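Local coordinates for iron-sulfur cluster assembly scaffold protein NifU (Fervidobacterium islandicum, PDB 6A6F), which probably takes part in SUF-type iron-sulfur cluster assembly, as a scaffold or sulfur-handling protein of the SufE/NifU group, at residues A[21-26]-A[54-59]; A[89-94]-A[103-108]. One frame throughout, in Å; residues are numbered along the deposited sequence.

Contact 1. Residues A[21-26]-A[54-59]; sequences GKIENA and DVKFEG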
loop_
_atom_site.group_PDB
_atom_site.type_symbol
_atom_site.label_atom_id
_atom_site.label_comp_id
_atom_site.label_asym_id
_atom_site.label_seq_id
_atom_site.Cartn_x
_atom_site.Cartn_y
_atom_site.Cartn_z
ATOM N N GLY A 21 -3.574 10.659 -7.390
ATOM C CA GLY A 21 -4.614 11.676 -7.475
ATOM C C GLY A 21 -5.421 11.539 -8.763
ATOM O O GLY A 21 -5.209 10.644 -9.580
ATOM N N LYS A 22 -6.306 12.481 -8.963
ATOM C CA LYS A 22 -7.131 12.548 -10.157
ATOM C C LYS A 22 -6.723 13.723 -11.004
ATOM O O LYS A 22 -6.123 14.702 -10.506
ATOM C CB LYS A 22 -8.608 12.744 -9.774
ATOM C CG LYS A 22 -9.146 11.676 -8.861
ATOM C CD LYS A 22 -10.618 11.936 -8.576
ATOM C CE LYS A 22 -11.322 10.659 -8.147
ATOM N NZ LYS A 22 -12.482 10.989 -7.278
ATOM N N ILE A 23 -7.096 13.663 -12.279
ATOM C CA ILE A 23 -6.963 14.807 -13.140
ATOM C C ILE A 23 -8.381 15.179 -13.526
ATOM O O ILE A 23 -9.121 14.336 -14.017
ATOM C CB ILE A 23 -6.134 14.485 -14.378
ATOM C CG1 ILE A 23 -4.680 14.292 -14.006
ATOM C CG2 ILE A 23 -6.223 15.626 -15.388
ATOM C CD1 ILE A 23 -3.853 13.754 -15.136
ATOM N N GLU A 24 -8.754 16.428 -13.263
ATOM C CA GLU A 24 -10.079 16.900 -13.590
ATOM C C GLU A 24 -10.183 17.089 -15.116
ATOM O O GLU A 24 -9.240 17.567 -15.742
ATOM C CB GLU A 24 -10.392 18.202 -12.827
ATOM C CG GLU A 24 -11.854 18.617 -12.993
ATOM C CD GLU A 24 -12.292 19.812 -12.141
ATOM O OE1 GLU A 24 -11.442 20.661 -11.755
ATOM O OE2 GLU A 24 -13.520 19.907 -11.882
ATOM N N ASN A 25 -11.318 16.690 -15.681
ATOM C CA ASN A 25 -11.539 16.672 -17.110
ATOM C C ASN A 25 -10.449 15.949 -17.889
ATOM O O ASN A 25 -9.965 16.419 -18.916
ATOM C CB ASN A 25 -11.712 18.101 -17.624
ATOM C CG ASN A 25 -12.840 18.829 -16.919
ATOM O OD1 ASN A 25 -13.922 18.300 -16.808
ATOM N ND2 ASN A 25 -12.589 20.057 -16.471
ATOM N N ALA A 26 -10.022 14.809 -17.367
ATOM C CA ALA A 26 -9.019 13.997 -18.015
ATOM C C ALA A 26 -9.497 13.642 -19.411
ATOM O O ALA A 26 -10.665 13.481 -19.637
ATOM C CB ALA A 26 -8.802 12.723 -17.211
ATOM N N ASP A 54 0.311 14.509 -19.067
ATOM C CA ASP A 54 0.203 14.208 -17.635
ATOM C C ASP A 54 -0.469 12.886 -17.389
ATOM O O ASP A 54 -1.343 12.478 -18.152
ATOM C CB ASP A 54 -0.544 15.324 -16.901
ATOM C CG ASP A 54 -0.234 15.358 -15.391
ATOM O OD1 ASP A 54 0.449 14.439 -14.819
ATOM O OD2 ASP A 54 -0.685 16.328 -14.765
ATOM N N VAL A 55 -0.048 12.212 -16.323
ATOM C CA VAL A 55 -0.655 10.995 -15.886
ATOM C C VAL A 55 -0.685 11.012 -14.317
ATOM O O VAL A 55 0.289 11.321 -13.680
ATOM C CB VAL A 55 0.100 9.752 -16.388
ATOM C CG1 VAL A 55 -0.724 8.520 -16.154
ATOM C CG2 VAL A 55 0.406 9.824 -17.883
ATOM N N LYS A 56 -1.822 10.671 -13.761
ATOM C CA LYS A 56 -1.983 10.430 -12.348
ATOM C C LYS A 56 -2.732 9.076 -12.140
ATOM O O LYS A 56 -3.358 8.533 -13.054
ATOM C CB LYS A 56 -2.754 11.565 -11.715
ATOM C CG LYS A 56 -1.999 12.855 -11.653
ATOM C CD LYS A 56 -2.680 13.817 -10.656
ATOM C CE LYS A 56 -1.946 15.137 -10.689
ATOM N NZ LYS A 56 -0.504 14.907 -10.455
ATOM N N PHE A 57 -2.652 8.529 -10.934
ATOM C CA PHE A 57 -3.422 7.358 -10.604
ATOM C C PHE A 57 -4.130 7.474 -9.259
ATOM O O PHE A 57 -3.612 8.083 -8.288
ATOM C CB PHE A 57 -2.542 6.128 -10.631
ATOM C CG PHE A 57 -1.707 5.942 -9.425
ATOM C CD1 PHE A 57 -0.540 6.666 -9.255
ATOM C CD2 PHE A 57 -2.086 5.063 -8.438
ATOM C CE1 PHE A 57 0.201 6.519 -8.091
ATOM C CE2 PHE A 57 -1.329 4.907 -7.287
ATOM C CZ PHE A 57 -0.187 5.619 -7.125
ATOM N N GLU A 58 -5.285 6.844 -9.216
ATOM C CA GLU A 58 -5.969 6.588 -7.966
ATOM C C GLU A 58 -6.060 5.084 -7.724
ATOM O O GLU A 58 -5.716 4.277 -8.568
ATOM C CB GLU A 58 -7.350 7.277 -7.945
ATOM C CG GLU A 58 -7.317 8.612 -7.238
ATOM C CD GLU A 58 -7.002 8.494 -5.725
ATOM O OE1 GLU A 58 -7.089 7.389 -5.110
ATOM O OE2 GLU A 58 -6.667 9.535 -5.141
ATOM N N GLY A 59 -6.567 4.729 -6.547
ATOM C CA GLY A 59 -6.640 3.365 -6.103
ATOM C C GLY A 59 -5.424 3.051 -5.248
ATOM O O GLY A 59 -4.635 3.934 -4.919
#
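Gly-21 meets Phe-57 where the loop leading to strand 28-34 runs over strand 51-58, an outer strand of the antiparallel sheet within the chain of this NifU-like domain. Gly-21 N donates to Phe-57 O at 2.7 Å, nearly straight at 165°. The donor nevertheless stands 44° above the carbonyl plane. The carbonyl of Gly-21 lies against aliphatic carbon, with its O 3.4 Å from Lys-56 CB. Farther along, Ile-23 crosses Lys-56 at about a right angle, and its CG1 rests 3.8 Å from Lys-56 CG. With CG1 anti to the carbonyl carbon (chi1 -71°), the branch carries CD1 on to the carboxylate carbon of Asp-54. At the other end Lys-22 CG touches Glu-58 CG at 3.9 Å. The opposite charges do not meet, Lys-22 NZ and Glu-58 OE2 standing 6.4 Å apart; NZ bonds a di(hydroxyethyl)ether molecule, probably from the crystallisation liquor. Cutting Glu-58 back to an alanine would probably deprive Gly-59 N of its carboxylate acceptor and open a gap beside Lys-22 CG and the Gly-21 carbonyl. Farther out, Ile-23 also packs on Tyr-44 and Leu-46 of strand 39-48, whereas the CB atoms of Val-55 and Phe-57 point away from the loop and their side chains pack on helix 63-76. A nickel ion lies nearby, about 4 Å from the Glu-58 side chain. That chain is bent at chi2, and Gly-59 N donates to Glu-58 OE1 at 3.1 Å, on the anti side and somewhat out of the carboxylate plane.

Contact 2. Residues A[89-94]-A[103-108]; sequences KNAENM and NVLGPI
Asn-90 CB lies 3.6 Å from Leu-105 CD2 where helix 81-95 meets helix 102-105. Leu-105 spreads its two methyls over the longer helix: CD2 reaches the backbone of Ala-91 as well, while CD1 sits 4.0 Å from Met-94 SD. Looser contacts of 4.4 Å join Ile-108 CG2 to Ala-91 CB and to Met-94 CE. Phe-124 of helix 118-135 also touches Ala-91, Met-94 and Ile-108. Met-94 leaves its helix with CG anti to the backbone N (chi1 -169°) and then bends at chi3 (54°), which sets its CE methyl against a backbone carbonyl, 3.6 Å from Ile-108 O. The polar part belongs to the amide of Asn-90. It crosses Val-104 at about a right angle, ND2 lying 3.7 Å from CG1, and both of its ends are engaged: OD1 accepts from Asp-101 N and ND2 donates to Glu-86 O. OD1 thereby links helix 81-95 to the residue just before helix 102-105, while ND2 bonds back to its own helix. Gly-106 is the first residue to leave helical angles, with positive phi, and Ile-108 N bonds back to Leu-105 O. The arrangement is helix-to-helix packing across a short connection, within the helical part of the NifU-like fold.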
loop_
_atom_site.group_PDB
_atom_site.type_symbol
_atom_site.label_atom_id
_atom_site.label_comp_id
_atom_site.label_asym_id
_atom_site.label_seq_id
_atom_site.Cartn_x
_atom_site.Cartn_y
_atom_site.Cartn_z
ATOM N N LYS A 89 5.323 -3.033 -24.231
ATOM C CA LYS A 89 5.623 -4.334 -24.862
ATOM C C LYS A 89 6.943 -4.928 -24.341
ATOM O O LYS A 89 7.034 -6.117 -23.978
ATOM C CB LYS A 89 5.625 -4.172 -26.400
ATOM C CG LYS A 89 5.816 -5.482 -27.177
ATOM C CD LYS A 89 6.473 -5.274 -28.556
ATOM C CE LYS A 89 7.991 -5.132 -28.427
ATOM N NZ LYS A 89 8.660 -4.486 -29.596
ATOM N N ASN A 90 7.965 -4.098 -24.263
ATOM C CA ASN A 90 9.203 -4.502 -23.626
ATOM C C ASN A 90 9.087 -4.976 -22.178
ATOM O O ASN A 90 9.757 -5.948 -21.798
ATOM C CB ASN A 90 10.208 -3.405 -23.713
ATOM C CG ASN A 90 10.900 -3.400 -25.046
ATOM O OD1 ASN A 90 11.849 -4.154 -25.249
ATOM N ND2 ASN A 90 10.446 -2.548 -25.954
ATOM N N ALA A 91 8.218 -4.327 -21.387
ATOM C CA ALA A 91 8.103 -4.640 -19.960
ATOM C C ALA A 91 7.449 -5.974 -19.785
ATOM O O ALA A 91 7.884 -6.771 -18.935
ATOM C CB ALA A 91 7.294 -3.578 -19.238
ATOM N N GLU A 92 6.411 -6.215 -20.586
ATOM C CA GLU A 92 5.762 -7.501 -20.613
ATOM C C GLU A 92 6.736 -8.590 -21.119
ATOM O O GLU A 92 6.880 -9.633 -20.467
ATOM C CB GLU A 92 4.470 -7.468 -21.461
ATOM C CG GLU A 92 3.738 -8.803 -21.419
ATOM C CD GLU A 92 2.292 -8.763 -21.885
ATOM O OE1 GLU A 92 2.040 -8.170 -22.944
ATOM O OE2 GLU A 92 1.416 -9.354 -21.187
ATOM N N ASN A 93 7.444 -8.336 -22.216
ATOM C CA ASN A 93 8.492 -9.285 -22.652
ATOM C C ASN A 93 9.466 -9.662 -21.547
ATOM O O ASN A 93 9.837 -10.828 -21.410
ATOM C CB ASN A 93 9.279 -8.769 -23.869
ATOM C CG ASN A 93 8.470 -8.839 -25.158
ATOM O OD1 ASN A 93 7.351 -9.353 -25.174
ATOM N ND2 ASN A 93 9.017 -8.295 -26.233
ATOM N N MET A 94 9.900 -8.679 -20.774
ATOM C CA MET A 94 10.789 -8.933 -19.635
ATOM C C MET A 94 10.169 -9.968 -18.703
ATOM O O MET A 94 10.829 -10.948 -18.298
ATOM C CB MET A 94 11.070 -7.621 -18.865
ATOM C CG MET A 94 12.183 -7.702 -17.825
ATOM S SD MET A 94 12.584 -6.177 -16.958
ATOM C CE MET A 94 10.954 -5.714 -16.349
ATOM N N ASN A 103 17.502 -0.324 -23.166
ATOM C CA ASN A 103 17.518 1.119 -23.358
ATOM C C ASN A 103 16.140 1.705 -23.405
ATOM O O ASN A 103 15.965 2.837 -23.061
ATOM C CB ASN A 103 18.248 1.477 -24.643
ATOM C CG ASN A 103 19.746 1.532 -24.457
ATOM O OD1 ASN A 103 20.266 1.306 -23.364
ATOM N ND2 ASN A 103 20.453 1.842 -25.530
ATOM N N VAL A 104 15.177 0.955 -23.899
ATOM C CA VAL A 104 13.790 1.384 -23.878
ATOM C C VAL A 104 13.252 1.369 -22.424
ATOM O O VAL A 104 12.471 2.220 -22.056
ATOM C CB VAL A 104 12.931 0.467 -24.768
ATOM C CG1 VAL A 104 11.447 0.711 -24.562
ATOM C CG2 VAL A 104 13.294 0.664 -26.238
ATOM N N LEU A 105 13.686 0.407 -21.609
ATOM C CA LEU A 105 13.110 0.219 -20.285
ATOM C C LEU A 105 13.649 1.150 -19.248
ATOM O O LEU A 105 12.917 1.521 -18.336
ATOM C CB LEU A 105 13.247 -1.226 -19.803
ATOM C CG LEU A 105 12.303 -2.149 -20.581
ATOM C CD1 LEU A 105 12.298 -3.554 -19.968
ATOM C CD2 LEU A 105 10.875 -1.576 -20.719
ATOM N N GLY A 106 14.927 1.488 -19.357
ATOM C CA GLY A 106 15.622 2.238 -18.340
ATOM C C GLY A 106 15.456 1.634 -16.942
ATOM O O GLY A 106 15.734 0.430 -16.728
ATOM N N PRO A 107 14.991 2.455 -15.965
ATOM C CA PRO A 107 14.888 1.956 -14.579
ATOM C C PRO A 107 13.769 0.889 -14.408
ATOM O O PRO A 107 13.694 0.270 -13.370
ATOM C CB PRO A 107 14.577 3.234 -13.783
ATOM C CG PRO A 107 13.797 4.057 -14.733
ATOM C CD PRO A 107 14.503 3.836 -16.072
ATOM N N ILE A 108 12.928 0.672 -15.413
ATOM C CA ILE A 108 11.928 -0.362 -15.350
ATOM C C ILE A 108 12.645 -1.720 -15.211
ATOM O O ILE A 108 12.078 -2.686 -14.661
ATOM C CB ILE A 108 10.965 -0.318 -16.541
ATOM C CG1 ILE A 108 10.253 1.022 -16.601
ATOM C CG2 ILE A 108 9.937 -1.452 -16.467
ATOM C CD1 ILE A 108 9.581 1.284 -17.940
#

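From the N terminus, helix 8-14 leads into the loop 21-26, which contact 1 fastens to strand 51-58; the chain enclosed between them is mostly the sheet strands 28-34 and 39-48 with the start of the last strand. Contact 1 is complete before contact 2 begins, so the two neither nest nor cross. Helix 63-76 follows, backing the sheet, and then contact 2 closes a much shorter loop between helix 81-95 and residues 103-108. The contacts lie on opposite sides of the chain's centre, about 24 Å apart between centres. Helix 63-76 bridges them, receiving Phe-57 from the strand of contact 1 and Ile-108 from contact 2.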